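PDB 4CEM: regulator of nonsense transcripts 2 from Homo sapiens, which acts as a factor in nonsense-mediated mRNA decay, with its first MIF4G domain, an all-helical fold, as the part crystallised here. Local coordinates for residues 73-83 with 108-117; 59-68 with 92-102. All blocks are in the same frame, centred on the assembly; numbering follows the deposited sequence.

Both contacts lie in the helical MIF4G domain. Contact 1 pairs helix 70-79 with helix 103-116. Contact 2 pairs the ends of helices 52-61 and 86-95 and the loops after them. The four helices alternate along the chain, so the contacts interleave. Both are partly buried, but contact 2 is nearer the surface: 7 of its 17 touching residues are exposed, against 1 of 14 in contact 1. Aromatic rings fill the middle of contact 1, and a water joins its segments near the C-terminal ends of both helices. Leucines and isoleucines form the inside of contact 2, with the buried Asp102 at one end; Lys63, Glu67 and Glu95 lie at its margin. The two meet where Leu62 packs on Phe113 and Leu109.

Contact 1 of 2, residues 73-83 with 108-117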
loop_
_atom_site.group_PDB
_atom_site.type_symbol
_atom_site.label_atom_id
_atom_site.label_comp_id
_atom_site.label_asym_id
_atom_site.label_seq_id
_atom_site.Cartn_x
_atom_site.Cartn_y
_atom_site.Cartn_z
ATOM N N LEU A 73 2.265 11.991 -20.597
ATOM C CA LEU A 73 3.209 12.573 -19.642
ATOM C C LEU A 73 4.645 12.146 -19.941
ATOM O O LEU A 73 5.589 12.930 -19.775
ATOM C CB LEU A 73 2.834 12.207 -18.212
ATOM C CG LEU A 73 1.493 12.781 -17.766
ATOM C CD1 LEU A 73 1.132 12.303 -16.372
ATOM C CD2 LEU A 73 1.544 14.295 -17.827
ATOM N N SER A 74 4.806 10.916 -20.415
ATOM C CA SER A 74 6.117 10.449 -20.850
ATOM C C SER A 74 6.629 11.255 -22.029
ATOM O O SER A 74 7.793 11.629 -22.060
ATOM C CB SER A 74 6.065 8.964 -21.190
ATOM O OG SER A 74 5.906 8.207 -20.001
ATOM N N HIS A 75 5.756 11.515 -22.999
ATOM C CA HIS A 75 6.117 12.285 -24.191
ATOM C C HIS A 75 6.593 13.664 -23.814
ATOM O O HIS A 75 7.644 14.102 -24.253
ATOM C CB HIS A 75 4.929 12.379 -25.138
ATOM C CG HIS A 75 5.153 13.306 -26.305
ATOM N ND1 HIS A 75 4.868 14.619 -26.245
ATOM C CD2 HIS A 75 5.646 13.068 -27.586
ATOM C CE1 HIS A 75 5.168 15.195 -27.426
ATOM N NE2 HIS A 75 5.644 14.245 -28.244
ATOM N N ASP A 76 5.832 14.352 -22.976
ATOM C CA ASP A 76 6.240 15.663 -22.501
ATOM C C ASP A 76 7.550 15.576 -21.746
ATOM O O ASP A 76 8.481 16.332 -22.030
ATOM C CB ASP A 76 5.176 16.280 -21.598
ATOM C CG ASP A 76 3.902 16.615 -22.341
ATOM O OD1 ASP A 76 3.920 16.656 -23.599
ATOM O OD2 ASP A 76 2.872 16.830 -21.658
ATOM N N PHE A 77 7.622 14.660 -20.786
ATOM C CA PHE A 77 8.841 14.475 -20.004
ATOM C C PHE A 77 10.096 14.429 -20.879
ATOM O O PHE A 77 11.084 15.112 -20.586
ATOM C CB PHE A 77 8.754 13.199 -19.167
ATOM C CG PHE A 77 9.987 12.926 -18.345
ATOM C CD1 PHE A 77 10.110 13.439 -17.064
ATOM C CD2 PHE A 77 11.017 12.145 -18.850
ATOM C CE1 PHE A 77 11.237 13.188 -16.305
ATOM C CE2 PHE A 77 12.145 11.883 -18.094
ATOM C CZ PHE A 77 12.258 12.408 -16.819
ATOM N N ASN A 78 10.057 13.649 -21.958
ATOM C CA ASN A 78 11.262 13.448 -22.758
ATOM C C ASN A 78 11.767 14.690 -23.475
ATOM O O ASN A 78 12.933 14.734 -23.880
ATOM C CB ASN A 78 11.101 12.281 -23.734
ATOM C CG ASN A 78 11.213 10.929 -23.037
ATOM O OD1 ASN A 78 12.147 10.692 -22.261
ATOM N ND2 ASN A 78 10.250 10.042 -23.294
ATOM N N GLY A 79 10.905 15.694 -23.624
ATOM C CA GLY A 79 11.267 16.930 -24.318
ATOM C C GLY A 79 11.721 18.080 -23.427
ATOM O O GLY A 79 12.282 19.062 -23.918
ATOM N N LEU A 80 11.478 17.955 -22.125
ATOM C CA LEU A 80 11.762 19.008 -21.166
ATOM C C LEU A 80 13.114 18.821 -20.480
ATOM O O LEU A 80 13.546 17.702 -20.231
ATOM C CB LEU A 80 10.683 19.026 -20.083
ATOM C CG LEU A 80 9.221 19.213 -20.469
ATOM C CD1 LEU A 80 8.370 19.227 -19.216
ATOM C CD2 LEU A 80 9.032 20.505 -21.237
ATOM N N ASN A 81 13.771 19.933 -20.166
ATOM C CA ASN A 81 14.920 19.926 -19.263
ATOM C C ASN A 81 14.414 20.305 -17.886
ATOM O O ASN A 81 14.211 21.478 -17.601
ATOM C CB ASN A 81 16.007 20.905 -19.727
ATOM C CG ASN A 81 17.236 20.887 -18.833
ATOM O OD1 ASN A 81 17.184 20.455 -17.682
ATOM N ND2 ASN A 81 18.355 21.348 -19.367
ATOM N N LEU A 82 14.215 19.303 -17.038
ATOM C CA LEU A 82 13.640 19.507 -15.707
ATOM C C LEU A 82 14.716 19.664 -14.625
ATOM O O LEU A 82 14.401 19.634 -13.437
ATOM C CB LEU A 82 12.681 18.352 -15.374
ATOM C CG LEU A 82 11.324 18.375 -16.098
ATOM C CD1 LEU A 82 10.772 16.972 -16.287
ATOM C CD2 LEU A 82 10.304 19.235 -15.363
ATOM N N SER A 83 15.970 19.860 -15.043
ATOM C CA SER A 83 17.105 20.014 -14.126
ATOM C C SER A 83 16.850 20.950 -12.953
ATOM O O SER A 83 17.278 20.658 -11.840
ATOM C CB SER A 83 18.343 20.514 -14.865
ATOM O OG SER A 83 18.962 19.468 -15.587
ATOM N N HIS A 108 6.204 4.624 -12.795
ATOM C CA HIS A 108 6.844 4.714 -14.109
ATOM C C HIS A 108 7.447 6.072 -14.319
ATOM O O HIS A 108 8.578 6.176 -14.784
ATOM C CB HIS A 108 5.853 4.369 -15.232
ATOM C CG HIS A 108 6.304 4.803 -16.615
ATOM N ND1 HIS A 108 7.188 4.098 -17.348
ATOM C CD2 HIS A 108 5.940 5.900 -17.391
ATOM C CE1 HIS A 108 7.392 4.714 -18.522
ATOM N NE2 HIS A 108 6.624 5.819 -18.550
ATOM N N LEU A 109 6.699 7.128 -13.985
ATOM C CA LEU A 109 7.194 8.497 -14.154
ATOM C C LEU A 109 8.326 8.761 -13.186
ATOM O O LEU A 109 9.297 9.409 -13.551
ATOM C CB LEU A 109 6.092 9.545 -13.970
ATOM C CG LEU A 109 5.057 9.617 -15.103
ATOM C CD1 LEU A 109 3.913 10.569 -14.761
ATOM C CD2 LEU A 109 5.704 9.990 -16.432
ATOM N N CYS A 110 8.208 8.249 -11.962
ATOM C CA CYS A 110 9.291 8.385 -10.989
ATOM C C CYS A 110 10.594 7.725 -11.480
ATOM O O CYS A 110 11.690 8.207 -11.179
ATOM C CB CYS A 110 8.883 7.822 -9.627
ATOM S SG CYS A 110 7.678 8.815 -8.709
ATOM N N SER A 111 10.472 6.648 -12.260
ATOM C CA SER A 111 11.640 5.949 -12.803
ATOM C C SER A 111 12.299 6.721 -13.932
ATOM O O SER A 111 13.521 6.687 -14.074
ATOM C CB SER A 111 11.267 4.544 -13.289
ATOM O OG SER A 111 10.738 3.767 -12.229
ATOM N N LEU A 112 11.510 7.408 -14.752
ATOM C CA LEU A 112 12.097 8.234 -15.809
ATOM C C LEU A 112 12.857 9.420 -15.193
ATOM O O LEU A 112 13.940 9.771 -15.652
ATOM C CB LEU A 112 11.035 8.720 -16.795
ATOM C CG LEU A 112 10.256 7.682 -17.610
ATOM C CD1 LEU A 112 9.164 8.380 -18.407
ATOM C CD2 LEU A 112 11.173 6.895 -18.529
ATOM N N PHE A 113 12.295 10.020 -14.149
ATOM C CA PHE A 113 12.977 11.090 -13.406
ATOM C C PHE A 113 14.277 10.572 -12.818
ATOM O O PHE A 113 15.346 11.121 -13.061
ATOM C CB PHE A 113 12.097 11.623 -12.266
ATOM C CG PHE A 113 11.250 12.807 -12.643
ATOM C CD1 PHE A 113 11.808 14.081 -12.715
ATOM C CD2 PHE A 113 9.898 12.657 -12.917
ATOM C CE1 PHE A 113 11.036 15.178 -13.052
ATOM C CE2 PHE A 113 9.119 13.752 -13.258
ATOM C CZ PHE A 113 9.689 15.014 -13.325
ATOM N N HIS A 114 14.164 9.498 -12.048
ATOM C CA HIS A 114 15.313 8.900 -11.384
ATOM C C HIS A 114 16.401 8.549 -12.346
ATOM O O HIS A 114 17.561 8.793 -12.063
ATOM C CB HIS A 114 14.890 7.657 -10.623
ATOM C CG HIS A 114 16.044 6.885 -10.032
ATOM N ND1 HIS A 114 16.841 7.397 -9.082
ATOM C CD2 HIS A 114 16.513 5.597 -10.293
ATOM C CE1 HIS A 114 17.777 6.488 -8.751
ATOM N NE2 HIS A 114 17.571 5.386 -9.497
ATOM N N GLN A 115 16.037 7.990 -13.499
ATOM C CA GLN A 115 17.027 7.545 -14.485
ATOM C C GLN A 115 17.692 8.711 -15.219
ATOM O O GLN A 115 18.783 8.552 -15.773
ATOM C CB GLN A 115 16.411 6.561 -15.491
ATOM C CG GLN A 115 16.129 5.179 -14.912
ATOM C CD GLN A 115 15.131 4.372 -15.737
ATOM O OE1 GLN A 115 15.197 4.351 -16.964
ATOM N NE2 GLN A 115 14.213 3.694 -15.063
ATOM N N ARG A 116 17.047 9.872 -15.229
ATOM C CA ARG A 116 17.618 11.042 -15.884
ATOM C C ARG A 116 18.342 11.990 -14.920
ATOM O O ARG A 116 19.370 12.548 -15.291
ATOM C CB ARG A 116 16.540 11.804 -16.646
ATOM C CG ARG A 116 17.101 12.857 -17.586
ATOM C CD ARG A 116 16.071 13.284 -18.612
ATOM N NE ARG A 116 15.981 12.352 -19.735
ATOM C CZ ARG A 116 15.185 12.524 -20.791
ATOM N NH1 ARG A 116 14.393 13.592 -20.883
ATOM N NH2 ARG A 116 15.177 11.625 -21.766
ATOM N N TYR A 117 17.815 12.143 -13.701
ATOM C CA TYR A 117 18.277 13.156 -12.743
ATOM C C TYR A 117 18.729 12.602 -11.384
ATOM O O TYR A 117 17.921 12.075 -10.617
ATOM C CB TYR A 117 17.155 14.161 -12.484
ATOM C CG TYR A 117 16.576 14.777 -13.735
ATOM C CD1 TYR A 117 17.215 15.838 -14.372
ATOM C CD2 TYR A 117 15.379 14.322 -14.270
ATOM C CE1 TYR A 117 16.682 16.416 -15.511
ATOM C CE2 TYR A 117 14.843 14.899 -15.409
ATOM C CZ TYR A 117 15.500 15.942 -16.022
ATOM O OH TYR A 117 14.977 16.510 -17.148
HETATM O O HOH W 1 13.218 15.341 -18.834
#
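Phe77 turns its edge to the face of Phe113. Its CG lies anti to its backbone N, which carries the ring to Phe113. Phe77 CE1 lies over the centre of the Phe113 ring, and the planes stand 71° apart in a T-shaped pair. Leu112 CB makes a CH-pi contact over one face of Phe77, 4.0 Å from the ring centroid, and a water lies over the opposite face. Phe77 CE2 lies over a face of the Arg116 guanidinium, toward its rim. The planes are 26° apart, and the two side chains run in opposite directions. Leu82 CD1 reaches Phe113 CE1 at 3.7 Å. At the other end, Leu73 CD1 meets Leu109 CD1 at 3.7 Å.

His108 NE2 donates to Ser74 OG (2.9 Å) in the imidazole plane, and Ser74 OG also bonds to Arg70 O. Tyr117 OH accepts from Leu82 N at 2.9 Å and donates to the water. The water's four bonds tie Phe77 O, in the last turn of helix 70-79, and Leu80 O, just past it, to Arg116 NH1 and Tyr117. Asn81 OD1 accepts from Ser83 N in an Asx turn beside Tyr117.

Segments 73-79 and 108-116 run almost parallel, at 12°, and their axes approach to 10.9 Å. Such packing of alternate helices is consistent with the alpha-solenoid build of MIF4G domains. Helix 86-95 adds Ala89 on Phe113, and helix 52-61 packs on Leu80.

Contact 2 of 2, residues 59-68 with 92-102; sequences VKKLKTITEQ and SIVEAKLKISD
Ser92 and Leu62 meet where two helices of the MIF4G fold end, and the loops that follow run side by side in the same direction. One loop leads from helix 52-61 to helix 70-79, the other from helix 86-95 to helix 103-116. The backbones come closest at Lys63 and Ala96, whose CA atoms are 4.5 Å apart.

The apolar contacts are aliphatic. Leu62 CD2 lies loosely against Ile93 CG1 at 4.4 Å. Ile65 CB meets Leu98 CD2 at 3.8 Å, and Ile65 CD1 is 4.3 Å from Ile93 CG1. Ile93 and Leu98 also touch Phe152 of helix 143-158.

Charged chains edge the contact. Lys63 and Glu95 point the same way side by side. Lys63 NZ stays 4.6 Å from Glu95 OE1, so any attraction is probably weak. The Glu67 carboxylate turns to Arg70 in a salt bridge. Asp102 OD2 has a long one to Lys99 NZ, at 3.8 Å.

Two hydrogen bonds cross. Ser92 OG stands beside its own backbone N (chi1 -63°), which brings it to Val59 O at 2.7 Å from above the carbonyl plane. It also has a weak hydrogen bond with Glu88 O. At the far end of the loops, Glu67 N donates to Asp102 OD1 at 2.8 Å, approaching from 36° out of the carboxylate plane.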
loop_
_atom_site.group_PDB
_atom_site.type_symbol
_atom_site.label_atom_id
_atom_site.label_comp_id
_atom_site.label_asym_id
_atom_site.label_seq_id
_atom_site.Cartn_x
_atom_site.Cartn_y
_atom_site.Cartn_z
ATOM N N VAL A 59 5.004 20.276 -14.333
ATOM C CA VAL A 59 4.951 20.088 -12.879
ATOM C C VAL A 59 3.519 20.111 -12.356
ATOM O O VAL A 59 3.199 19.416 -11.395
ATOM C CB VAL A 59 5.780 21.147 -12.125
ATOM C CG1 VAL A 59 5.463 21.128 -10.627
ATOM C CG2 VAL A 59 7.267 20.908 -12.360
ATOM N N LYS A 60 2.658 20.892 -12.995
ATOM C CA LYS A 60 1.268 20.970 -12.576
ATOM C C LYS A 60 0.507 19.710 -12.960
ATOM O O LYS A 60 -0.288 19.205 -12.172
ATOM C CB LYS A 60 0.587 22.197 -13.179
ATOM C CG LYS A 60 -0.714 22.554 -12.487
ATOM C CD LYS A 60 -1.342 23.790 -13.104
ATOM C CE LYS A 60 -2.693 24.095 -12.478
ATOM N NZ LYS A 60 -3.327 25.275 -13.125
ATOM N N LYS A 61 0.748 19.202 -14.168
ATOM C CA LYS A 61 0.123 17.951 -14.616
ATOM C C LYS A 61 0.476 16.788 -13.711
ATOM O O LYS A 61 -0.352 15.907 -13.476
ATOM C CB LYS A 61 0.531 17.617 -16.052
ATOM C CG LYS A 61 -0.379 18.234 -17.096
ATOM C CD LYS A 61 0.334 18.415 -18.418
ATOM C CE LYS A 61 -0.545 19.153 -19.417
ATOM N NZ LYS A 61 0.153 20.342 -19.996
ATOM N N LEU A 62 1.693 16.799 -13.178
ATOM C CA LEU A 62 2.124 15.767 -12.235
ATOM C C LEU A 62 1.287 15.694 -10.947
ATOM O O LEU A 62 1.433 14.748 -10.165
ATOM C CB LEU A 62 3.602 15.956 -11.871
ATOM C CG LEU A 62 4.627 15.534 -12.927
ATOM C CD1 LEU A 62 6.039 15.988 -12.557
ATOM C CD2 LEU A 62 4.567 14.024 -13.133
ATOM N N LYS A 63 0.433 16.682 -10.705
ATOM C CA LYS A 63 -0.419 16.646 -9.518
ATOM C C LYS A 63 -1.602 15.716 -9.685
ATOM O O LYS A 63 -2.165 15.275 -8.698
ATOM C CB LYS A 63 -0.888 18.052 -9.139
ATOM C CG LYS A 63 0.264 18.930 -8.675
ATOM C CD LYS A 63 -0.185 20.284 -8.148
ATOM C CE LYS A 63 0.837 20.833 -7.150
ATOM N NZ LYS A 63 1.013 22.306 -7.261
ATOM N N THR A 64 -1.959 15.396 -10.925
ATOM C CA THR A 64 -3.087 14.511 -11.220
ATOM C C THR A 64 -2.649 13.364 -12.134
ATOM O O THR A 64 -3.173 13.193 -13.239
ATOM C CB THR A 64 -4.210 15.302 -11.912
ATOM O OG1 THR A 64 -3.687 15.945 -13.085
ATOM C CG2 THR A 64 -4.786 16.354 -10.968
ATOM N N ILE A 65 -1.671 12.587 -11.680
ATOM C CA ILE A 65 -1.126 11.512 -12.498
ATOM C C ILE A 65 -2.175 10.428 -12.674
ATOM O O ILE A 65 -2.827 10.027 -11.725
ATOM C CB ILE A 65 0.151 10.901 -11.892
ATOM C CG1 ILE A 65 1.296 11.910 -11.967
ATOM C CG2 ILE A 65 0.539 9.627 -12.634
ATOM C CD1 ILE A 65 2.527 11.495 -11.183
ATOM N N THR A 66 -2.308 9.953 -13.900
ATOM C CA THR A 66 -3.375 9.048 -14.273
ATOM C C THR A 66 -2.886 8.045 -15.304
ATOM O O THR A 66 -2.097 8.392 -16.169
ATOM C CB THR A 66 -4.536 9.867 -14.824
ATOM O OG1 THR A 66 -5.401 10.201 -13.738
ATOM C CG2 THR A 66 -5.301 9.116 -15.878
ATOM N N GLU A 67 -3.359 6.804 -15.200
ATOM C CA GLU A 67 -2.890 5.716 -16.056
ATOM C C GLU A 67 -3.014 6.063 -17.529
ATOM O O GLU A 67 -2.110 5.798 -18.307
ATOM C CB GLU A 67 -3.637 4.406 -15.753
ATOM C CG GLU A 67 -3.232 3.205 -16.622
ATOM C CD GLU A 67 -1.720 3.048 -16.829
ATOM O OE1 GLU A 67 -0.941 3.072 -15.849
ATOM O OE2 GLU A 67 -1.294 2.896 -17.991
ATOM N N GLN A 68 -4.117 6.686 -17.912
ATOM C CA GLN A 68 -4.331 7.004 -19.325
ATOM C C GLN A 68 -3.484 8.202 -19.797
ATOM O O GLN A 68 -3.606 8.634 -20.947
ATOM C CB GLN A 68 -5.830 7.182 -19.660
ATOM C CG GLN A 68 -6.725 7.733 -18.552
ATOM C CD GLN A 68 -7.102 6.690 -17.501
ATOM O OE1 GLN A 68 -6.961 6.923 -16.294
ATOM N NE2 GLN A 68 -7.580 5.529 -17.957
ATOM N N SER A 92 4.647 17.878 -6.357
ATOM C CA SER A 92 3.432 17.473 -7.077
ATOM C C SER A 92 3.180 15.970 -6.926
ATOM O O SER A 92 2.081 15.543 -6.598
ATOM C CB SER A 92 3.548 17.823 -8.561
ATOM O OG SER A 92 3.662 19.222 -8.752
ATOM N N ILE A 93 4.223 15.179 -7.148
ATOM C CA ILE A 93 4.148 13.717 -7.052
ATOM C C ILE A 93 3.714 13.251 -5.657
ATOM O O ILE A 93 2.864 12.376 -5.537
ATOM C CB ILE A 93 5.502 13.063 -7.437
ATOM C CG1 ILE A 93 5.771 13.229 -8.937
ATOM C CG2 ILE A 93 5.529 11.590 -7.059
ATOM C CD1 ILE A 93 7.201 12.955 -9.340
ATOM N N VAL A 94 4.279 13.831 -4.605
ATOM C CA VAL A 94 3.923 13.407 -3.250
ATOM C C VAL A 94 2.493 13.805 -2.855
ATOM O O VAL A 94 1.803 13.050 -2.170
ATOM C CB VAL A 94 4.919 13.938 -2.204
ATOM C CG1 VAL A 94 4.468 13.562 -0.799
ATOM C CG2 VAL A 94 6.312 13.397 -2.484
ATOM N N GLU A 95 2.041 14.972 -3.299
ATOM C CA GLU A 95 0.702 15.464 -2.947
ATOM C C GLU A 95 -0.405 14.847 -3.806
ATOM O O GLU A 95 -1.523 14.674 -3.337
ATOM C CB GLU A 95 0.655 16.989 -3.062
ATOM C CG GLU A 95 1.555 17.714 -2.058
ATOM C CD GLU A 95 2.085 19.060 -2.557
ATOM O OE1 GLU A 95 1.798 19.447 -3.721
ATOM O OE2 GLU A 95 2.807 19.731 -1.778
ATOM N N ALA A 96 -0.095 14.527 -5.058
ATOM C CA ALA A 96 -1.079 13.977 -5.989
ATOM C C ALA A 96 -1.923 12.856 -5.372
ATOM O O ALA A 96 -1.404 11.980 -4.688
ATOM C CB ALA A 96 -0.383 13.470 -7.240
ATOM N N LYS A 97 -3.227 12.893 -5.619
ATOM C CA LYS A 97 -4.152 11.889 -5.096
ATOM C C LYS A 97 -4.348 10.799 -6.141
ATOM O O LYS A 97 -5.049 10.993 -7.132
ATOM C CB LYS A 97 -5.489 12.540 -4.738
ATOM C CG LYS A 97 -5.381 13.569 -3.618
ATOM C CD LYS A 97 -6.407 14.682 -3.773
ATOM C CE LYS A 97 -6.151 15.822 -2.797
ATOM N NZ LYS A 97 -6.921 17.045 -3.165
ATOM N N LEU A 98 -3.709 9.659 -5.915
ATOM C CA LEU A 98 -3.691 8.571 -6.883
ATOM C C LEU A 98 -4.725 7.514 -6.533
ATOM O O LEU A 98 -4.834 7.107 -5.382
ATOM C CB LEU A 98 -2.309 7.916 -6.897
ATOM C CG LEU A 98 -1.119 8.789 -7.294
ATOM C CD1 LEU A 98 0.191 8.169 -6.823
ATOM C CD2 LEU A 98 -1.102 9.002 -8.798
ATOM N N LYS A 99 -5.474 7.054 -7.525
ATOM C CA LYS A 99 -6.308 5.880 -7.335
ATOM C C LYS A 99 -5.429 4.639 -7.322
ATOM O O LYS A 99 -4.315 4.629 -7.855
ATOM C CB LYS A 99 -7.334 5.738 -8.451
ATOM C CG LYS A 99 -8.301 6.901 -8.562
ATOM C CD LYS A 99 -8.987 6.919 -9.922
ATOM C CE LYS A 99 -9.417 8.325 -10.308
ATOM N NZ LYS A 99 -9.070 8.597 -11.728
ATOM N N ILE A 100 -5.958 3.581 -6.729
ATOM C CA ILE A 100 -5.274 2.297 -6.685
ATOM C C ILE A 100 -4.669 1.963 -8.054
ATOM O O ILE A 100 -3.523 1.541 -8.139
ATOM C CB ILE A 100 -6.252 1.183 -6.247
ATOM C CG1 ILE A 100 -6.762 1.431 -4.814
ATOM C CG2 ILE A 100 -5.585 -0.178 -6.326
ATOM C CD1 ILE A 100 -8.263 1.250 -4.649
ATOM N N SER A 101 -5.432 2.190 -9.118
ATOM C CA SER A 101 -5.013 1.821 -10.471
ATOM C C SER A 101 -4.011 2.780 -11.130
ATOM O O SER A 101 -3.531 2.502 -12.229
ATOM C CB SER A 101 -6.245 1.692 -11.381
ATOM O OG SER A 101 -6.896 2.939 -11.561
ATOM N N ASP A 102 -3.711 3.903 -10.479
ATOM C CA ASP A 102 -2.817 4.916 -11.045
ATOM C C ASP A 102 -1.374 4.815 -10.526
ATOM O O ASP A 102 -0.473 5.430 -11.099
ATOM C CB ASP A 102 -3.361 6.325 -10.745
ATOM C CG ASP A 102 -4.596 6.680 -11.571
ATOM O OD1 ASP A 102 -4.653 6.325 -12.770
ATOM O OD2 ASP A 102 -5.504 7.341 -11.020
#